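PDB 3DDE: TENA/THI-4 protein, Domain of Unknown Function with a Heme Oxygenase-like Fold from Shewanella denitrificans OS217, which is of unknown function but has an all-helical heme oxygenase-like fold and may act as an iron-containing oxidoreductase. Local coordinates for residues 200-203 against 204-208; 134-137 against 138-141. All blocks are in the same frame, centred on the assembly; numbering follows the deposited sequence.

Contact 1 (200-203 against 204-208); sequences VAVM and ENSLV
Ser206 folds back on Val202 one turn earlier in the helix, and this is the tight part of the contact. Ser206 OG donates to Val202 O over 2.6 Å, while Ser206 N reaches the same Val202 O at 2.9 Å. The two donors approach from opposite faces of the carbonyl plane, so one buried oxygen is gripped twice. A chi1 of 57° sets the hydroxyl between its own backbone N and carbonyl carbon, which puts OG within bonding distance of the carbonyl one turn back. Met203 O, accepting from Leu207 N, is held more loosely, at 3.3 Å with an N-H...O angle of 147°.

Toward solvent, Val200 and Glu204 lie side by side and point the same way, both partly exposed. The Glu204 chain runs extended beyond CG, and its OE2 rests 3.6 Å from Val200 CG1, a contact without a polar bond. Nearer the backbone, Glu204 CG lies 3.3 Å from Val200 O. With an alanine in place of Glu204, CG and the carboxylate are gone, which would probably leave Val200 CG1 without its neighbour and Lys13 without its acidic side-chain contact.

Within helix 193-223, Met203 and Leu207 face helices 7-24 and 134-141, and Val202 packs on helix 112-126. Asn205 turns its amide to a second subunit, where ND2 is hydrogen-bonded to Thr116 OG1, so the helix meets both its own bundle and the subunit interface.

Contact 2 (134-137 against 138-141); sequences LGYS and YWAE
Tyr136 and Trp139, three residues apart on helix 134-141, bring their rings together at an oblique angle. The ring planes are inclined at 67° and the centroids of the tyrosine ring and the six-membered indole ring stand 5.7 Å apart. Contact is made by Trp139 CZ2, which lies at the edge of the tyrosine ring, 3.7 Å from Tyr136 CE1.

The first torsions help to set this meeting. Tyr136 has CG anti to its backbone N (chi1 172°), whereas Trp139, with chi1 at 72°, holds CG between the backbone N and the carbonyl carbon, a position that swings the indole back over the preceding turn. There one indole face covers Tyr136 O, whose distance to Trp139 CD1 is 3.4 Å. Tyr138 shares the first torsion of Tyr136, but its ring leads away from the 134-137 turn toward Val14 and Met203.

Tyr136 O is also the acceptor for Ala140 N, at 2.9 Å and in the carbonyl plane. The helix belongs to the all-alpha heme oxygenase-like bundle, where it packs against helices 7-24, 71-84, 166-189 and 193-223. The polar ends of both rings are engaged elsewhere: Tyr136 OH is hydrogen-bonded to Asn55 ND2, Trp139 NE1 probably to Ser206 OG.

Glu141 bends at chi2, and its CG lies 3.2 Å from Ser137 O, the acceptor of Glu141 N. The glutamate side chain touches Asp175 and His178 of helix 166-189.

Along the chain, contact 2 on helix 134-141 closes well before contact 1 opens on helix 193-223, with helices 144-157 and 166-189 between them. In space their centres are only about 9 Å apart, on the same side of the chain's centre, and the two helices touch directly. The probable hydrogen bond between Ser206 OG and Trp139 NE1 spans 3.0 Å, and Met203 CB packs 3.4 Å from Gly135 O. Both contacts also meet helix 7-24, so three helices distant in sequence converge here. Contact 1 alone reaches another subunit, so helix 193-223 covers contact 2 and also contributes to the subunit interface.

Contact 1 (200-203 against 204-208)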
ATOM      1  N   VAL A 200      21.088  -4.409 -11.574  1.00 50.69           N
ATOM      2  CA  VAL A 200      21.770  -5.701 -11.692  1.00 50.48           C
ATOM      3  C   VAL A 200      21.248  -6.707 -10.660  1.00 50.85           C
ATOM      4  O   VAL A 200      21.055  -7.880 -10.968  1.00 50.35           O
ATOM      5  CB  VAL A 200      23.310  -5.555 -11.547  1.00 50.67           C
ATOM      6  CG1 VAL A 200      23.982  -6.928 -11.436  1.00 50.52           C
ATOM      7  CG2 VAL A 200      23.897  -4.753 -12.714  1.00 49.99           C
ATOM      8  N   ALA A 201      21.011  -6.233  -9.441  1.00 50.94           N
ATOM      9  CA  ALA A 201      20.503  -7.074  -8.365  1.00 50.85           C
ATOM     10  C   ALA A 201      19.115  -7.642  -8.708  1.00 50.43           C
ATOM     11  O   ALA A 201      18.844  -8.808  -8.486  1.00 51.60           O
ATOM     12  CB  ALA A 201      20.462  -6.268  -7.034  1.00 49.87           C
ATOM     13  N   VAL A 202      18.243  -6.815  -9.254  1.00 50.27           N
ATOM     14  CA  VAL A 202      16.887  -7.259  -9.638  1.00 50.17           C
ATOM     15  C   VAL A 202      16.897  -8.142 -10.873  1.00 50.35           C
ATOM     16  O   VAL A 202      16.130  -9.095 -10.954  1.00 51.75           O
ATOM     17  CB  VAL A 202      15.928  -6.059  -9.837  1.00 49.28           C
ATOM     18  CG1 VAL A 202      14.517  -6.502 -10.397  1.00 48.29           C
ATOM     19  CG2 VAL A 202      15.794  -5.319  -8.524  1.00 47.49           C
HETATM   20  N   MSE A 203      17.756  -7.823 -11.836  1.00 49.87           N
HETATM   21  CA  MSE A 203      17.894  -8.610 -13.049  1.00 49.26           C
HETATM   22  C   MSE A 203      18.238 -10.047 -12.673  1.00 50.11           C
HETATM   23  O   MSE A 203      17.634 -11.005 -13.160  1.00 49.35           O
HETATM   24  CB  MSE A 203      19.036  -8.019 -13.896  1.00 49.14           C
HETATM   25  CG  MSE A 203      19.296  -8.680 -15.245  1.00 47.85           C
HETATM   26 SE   MSE A 203      20.872  -7.916 -16.085  0.75 48.36          SE
HETATM   27  CE  MSE A 203      22.246  -8.676 -14.937  1.00 47.02           C
ATOM     28  N   GLU A 204      19.233 -10.169 -11.801  1.00 50.56           N
ATOM     29  CA  GLU A 204      19.746 -11.454 -11.361  1.00 51.66           C
ATOM     30  C   GLU A 204      18.728 -12.250 -10.571  1.00 51.53           C
ATOM     31  O   GLU A 204      18.484 -13.411 -10.877  1.00 51.71           O
ATOM     32  CB  GLU A 204      21.007 -11.271 -10.512  1.00 51.73           C
ATOM     33  CG  GLU A 204      22.263 -10.895 -11.299  1.00 52.66           C
ATOM     34  CD  GLU A 204      23.469 -10.577 -10.400  1.00 53.09           C
ATOM     35  OE1 GLU A 204      23.283 -10.442  -9.180  1.00 54.62           O
ATOM     36  OE2 GLU A 204      24.609 -10.443 -10.905  1.00 54.49           O
ATOM     37  N   ASN A 205      18.118 -11.624  -9.565  1.00 51.37           N
ATOM     38  CA  ASN A 205      17.224 -12.367  -8.695  1.00 50.75           C
ATOM     39  C   ASN A 205      15.933 -12.698  -9.386  1.00 50.74           C
ATOM     40  O   ASN A 205      15.423 -13.791  -9.225  1.00 51.97           O
ATOM     41  CB  ASN A 205      17.001 -11.675  -7.335  1.00 50.62           C
ATOM     42  CG  ASN A 205      16.484 -12.646  -6.268  1.00 51.09           C
ATOM     43  OD1 ASN A 205      17.130 -13.670  -5.974  1.00 52.02           O
ATOM     44  ND2 ASN A 205      15.329 -12.334  -5.677  1.00 50.61           N
ATOM     45  N   SER A 206      15.392 -11.783 -10.176  1.00 51.39           N
ATOM     46  CA  SER A 206      14.150 -12.084 -10.903  1.00 50.89           C
ATOM     47  C   SER A 206      14.346 -13.291 -11.843  1.00 50.96           C
ATOM     48  O   SER A 206      13.434 -14.093 -12.004  1.00 51.72           O
ATOM     49  CB  SER A 206      13.612 -10.852 -11.653  1.00 50.63           C
ATOM     50  OG  SER A 206      14.571 -10.337 -12.562  1.00 51.11           O
ATOM     51  N   LEU A 207      15.531 -13.427 -12.438  1.00 51.04           N
ATOM     52  CA  LEU A 207      15.834 -14.541 -13.340  1.00 50.77           C
ATOM     53  C   LEU A 207      16.082 -15.825 -12.543  1.00 50.39           C
ATOM     54  O   LEU A 207      15.626 -16.886 -12.936  1.00 49.94           O
ATOM     55  CB  LEU A 207      17.018 -14.178 -14.251  1.00 50.65           C
ATOM     56  CG  LEU A 207      17.443 -15.171 -15.345  1.00 50.65           C
ATOM     57  CD1 LEU A 207      16.275 -15.696 -16.135  1.00 50.18           C
ATOM     58  CD2 LEU A 207      18.472 -14.538 -16.270  1.00 50.58           C
ATOM     59  N   VAL A 208      16.793 -15.721 -11.421  1.00 50.52           N
ATOM     60  CA  VAL A 208      16.969 -16.864 -10.507  1.00 49.92           C
ATOM     61  C   VAL A 208      15.591 -17.399 -10.059  1.00 50.16           C
ATOM     62  O   VAL A 208      15.323 -18.609 -10.069  1.00 49.21           O
ATOM     63  CB  VAL A 208      17.812 -16.460  -9.259  1.00 50.29           C
ATOM     64  CG1 VAL A 208      17.716 -17.527  -8.143  1.00 49.81           C
ATOM     65  CG2 VAL A 208      19.278 -16.196  -9.662  1.00 48.38           C
TER

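Contact 2 (134-137 against 138-141)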
ATOM      1  N   LEU A 134      13.631  -2.065 -13.892  1.00 50.69           N
ATOM      2  CA  LEU A 134      14.156  -2.083 -15.254  1.00 49.94           C
ATOM      3  C   LEU A 134      15.097  -3.279 -15.489  1.00 50.05           C
ATOM      4  O   LEU A 134      15.269  -3.714 -16.631  1.00 49.81           O
ATOM      5  CB  LEU A 134      14.871  -0.772 -15.579  1.00 49.17           C
ATOM      6  CG  LEU A 134      14.050   0.512 -15.716  1.00 48.78           C
ATOM      7  CD1 LEU A 134      14.971   1.721 -15.838  1.00 48.33           C
ATOM      8  CD2 LEU A 134      13.093   0.432 -16.925  1.00 48.33           C
ATOM      9  N   GLY A 135      15.697  -3.799 -14.418  1.00 50.48           N
ATOM     10  CA  GLY A 135      16.575  -4.982 -14.488  1.00 50.66           C
ATOM     11  C   GLY A 135      15.818  -6.239 -14.901  1.00 50.20           C
ATOM     12  O   GLY A 135      16.326  -7.068 -15.644  1.00 48.83           O
ATOM     13  N   TYR A 136      14.603  -6.375 -14.399  1.00 50.80           N
ATOM     14  CA  TYR A 136      13.723  -7.479 -14.772  1.00 51.37           C
ATOM     15  C   TYR A 136      13.420  -7.373 -16.258  1.00 51.48           C
ATOM     16  O   TYR A 136      13.591  -8.338 -17.013  1.00 52.09           O
ATOM     17  CB  TYR A 136      12.425  -7.420 -13.950  1.00 51.30           C
ATOM     18  CG  TYR A 136      11.318  -8.383 -14.357  1.00 51.32           C
ATOM     19  CD1 TYR A 136      11.584  -9.724 -14.628  1.00 51.38           C
ATOM     20  CD2 TYR A 136       9.995  -7.955 -14.404  1.00 51.12           C
ATOM     21  CE1 TYR A 136      10.568 -10.602 -14.961  1.00 51.18           C
ATOM     22  CE2 TYR A 136       8.977  -8.818 -14.725  1.00 51.56           C
ATOM     23  CZ  TYR A 136       9.266 -10.146 -15.005  1.00 51.83           C
ATOM     24  OH  TYR A 136       8.238 -10.998 -15.331  1.00 51.80           O
ATOM     25  N   SER A 137      12.983  -6.181 -16.659  1.00 51.07           N
ATOM     26  CA  SER A 137      12.648  -5.868 -18.037  1.00 50.63           C
ATOM     27  C   SER A 137      13.820  -6.090 -18.978  1.00 50.85           C
ATOM     28  O   SER A 137      13.638  -6.482 -20.135  1.00 50.51           O
ATOM     29  CB  SER A 137      12.207  -4.410 -18.137  1.00 50.54           C
ATOM     30  OG  SER A 137      10.986  -4.200 -17.454  1.00 50.94           O
ATOM     31  N   TYR A 138      15.034  -5.830 -18.498  1.00 50.74           N
ATOM     32  CA  TYR A 138      16.201  -6.001 -19.345  1.00 50.76           C
ATOM     33  C   TYR A 138      16.336  -7.421 -19.913  1.00 50.74           C
ATOM     34  O   TYR A 138      16.497  -7.580 -21.120  1.00 50.39           O
ATOM     35  CB  TYR A 138      17.506  -5.581 -18.665  1.00 50.62           C
ATOM     36  CG  TYR A 138      18.673  -5.747 -19.617  1.00 50.51           C
ATOM     37  CD1 TYR A 138      18.889  -4.845 -20.660  1.00 50.59           C
ATOM     38  CD2 TYR A 138      19.533  -6.840 -19.509  1.00 50.71           C
ATOM     39  CE1 TYR A 138      19.954  -5.023 -21.553  1.00 50.30           C
ATOM     40  CE2 TYR A 138      20.578  -7.021 -20.383  1.00 50.29           C
ATOM     41  CZ  TYR A 138      20.791  -6.114 -21.403  1.00 50.43           C
ATOM     42  OH  TYR A 138      21.853  -6.324 -22.268  1.00 50.57           O
ATOM     43  N   TRP A 139      16.280  -8.447 -19.065  1.00 51.30           N
ATOM     44  CA  TRP A 139      16.383  -9.822 -19.579  1.00 51.18           C
ATOM     45  C   TRP A 139      15.024 -10.281 -20.108  1.00 52.02           C
ATOM     46  O   TRP A 139      14.946 -11.014 -21.089  1.00 53.05           O
ATOM     47  CB  TRP A 139      16.961 -10.808 -18.537  1.00 50.29           C
ATOM     48  CG  TRP A 139      16.061 -11.144 -17.412  1.00 50.17           C
ATOM     49  CD1 TRP A 139      16.053 -10.587 -16.174  1.00 50.09           C
ATOM     50  CD2 TRP A 139      15.009 -12.116 -17.421  1.00 50.07           C
ATOM     51  NE1 TRP A 139      15.068 -11.153 -15.403  1.00 49.80           N
ATOM     52  CE2 TRP A 139      14.402 -12.085 -16.150  1.00 49.79           C
ATOM     53  CE3 TRP A 139      14.521 -13.005 -18.381  1.00 49.83           C
ATOM     54  CZ2 TRP A 139      13.329 -12.910 -15.813  1.00 50.01           C
ATOM     55  CZ3 TRP A 139      13.456 -13.828 -18.039  1.00 50.03           C
ATOM     56  CH2 TRP A 139      12.877 -13.777 -16.768  1.00 49.76           C
ATOM     57  N   ALA A 140      13.950  -9.841 -19.472  1.00 53.72           N
ATOM     58  CA  ALA A 140      12.621 -10.227 -19.922  1.00 55.25           C
ATOM     59  C   ALA A 140      12.416  -9.857 -21.404  1.00 56.51           C
ATOM     60  O   ALA A 140      11.811 -10.636 -22.144  1.00 58.46           O
ATOM     61  CB  ALA A 140      11.568  -9.613 -19.054  1.00 54.14           C
ATOM     62  N   GLU A 141      12.988  -8.730 -21.854  1.00 57.38           N
ATOM     63  CA  GLU A 141      12.800  -8.255 -23.250  1.00 57.64           C
ATOM     64  C   GLU A 141      13.830  -8.740 -24.277  1.00 57.97           C
ATOM     65  O   GLU A 141      13.524  -8.788 -25.471  1.00 58.91           O
ATOM     66  CB  GLU A 141      12.732  -6.723 -23.300  1.00 58.19           C
ATOM     67  CG  GLU A 141      11.575  -6.103 -22.530  1.00 58.43           C
ATOM     68  CD  GLU A 141      10.188  -6.488 -23.042  1.00 59.10           C
ATOM     69  OE1 GLU A 141      10.036  -6.792 -24.250  1.00 59.19           O
ATOM     70  OE2 GLU A 141       9.237  -6.460 -22.215  1.00 60.16           O
TER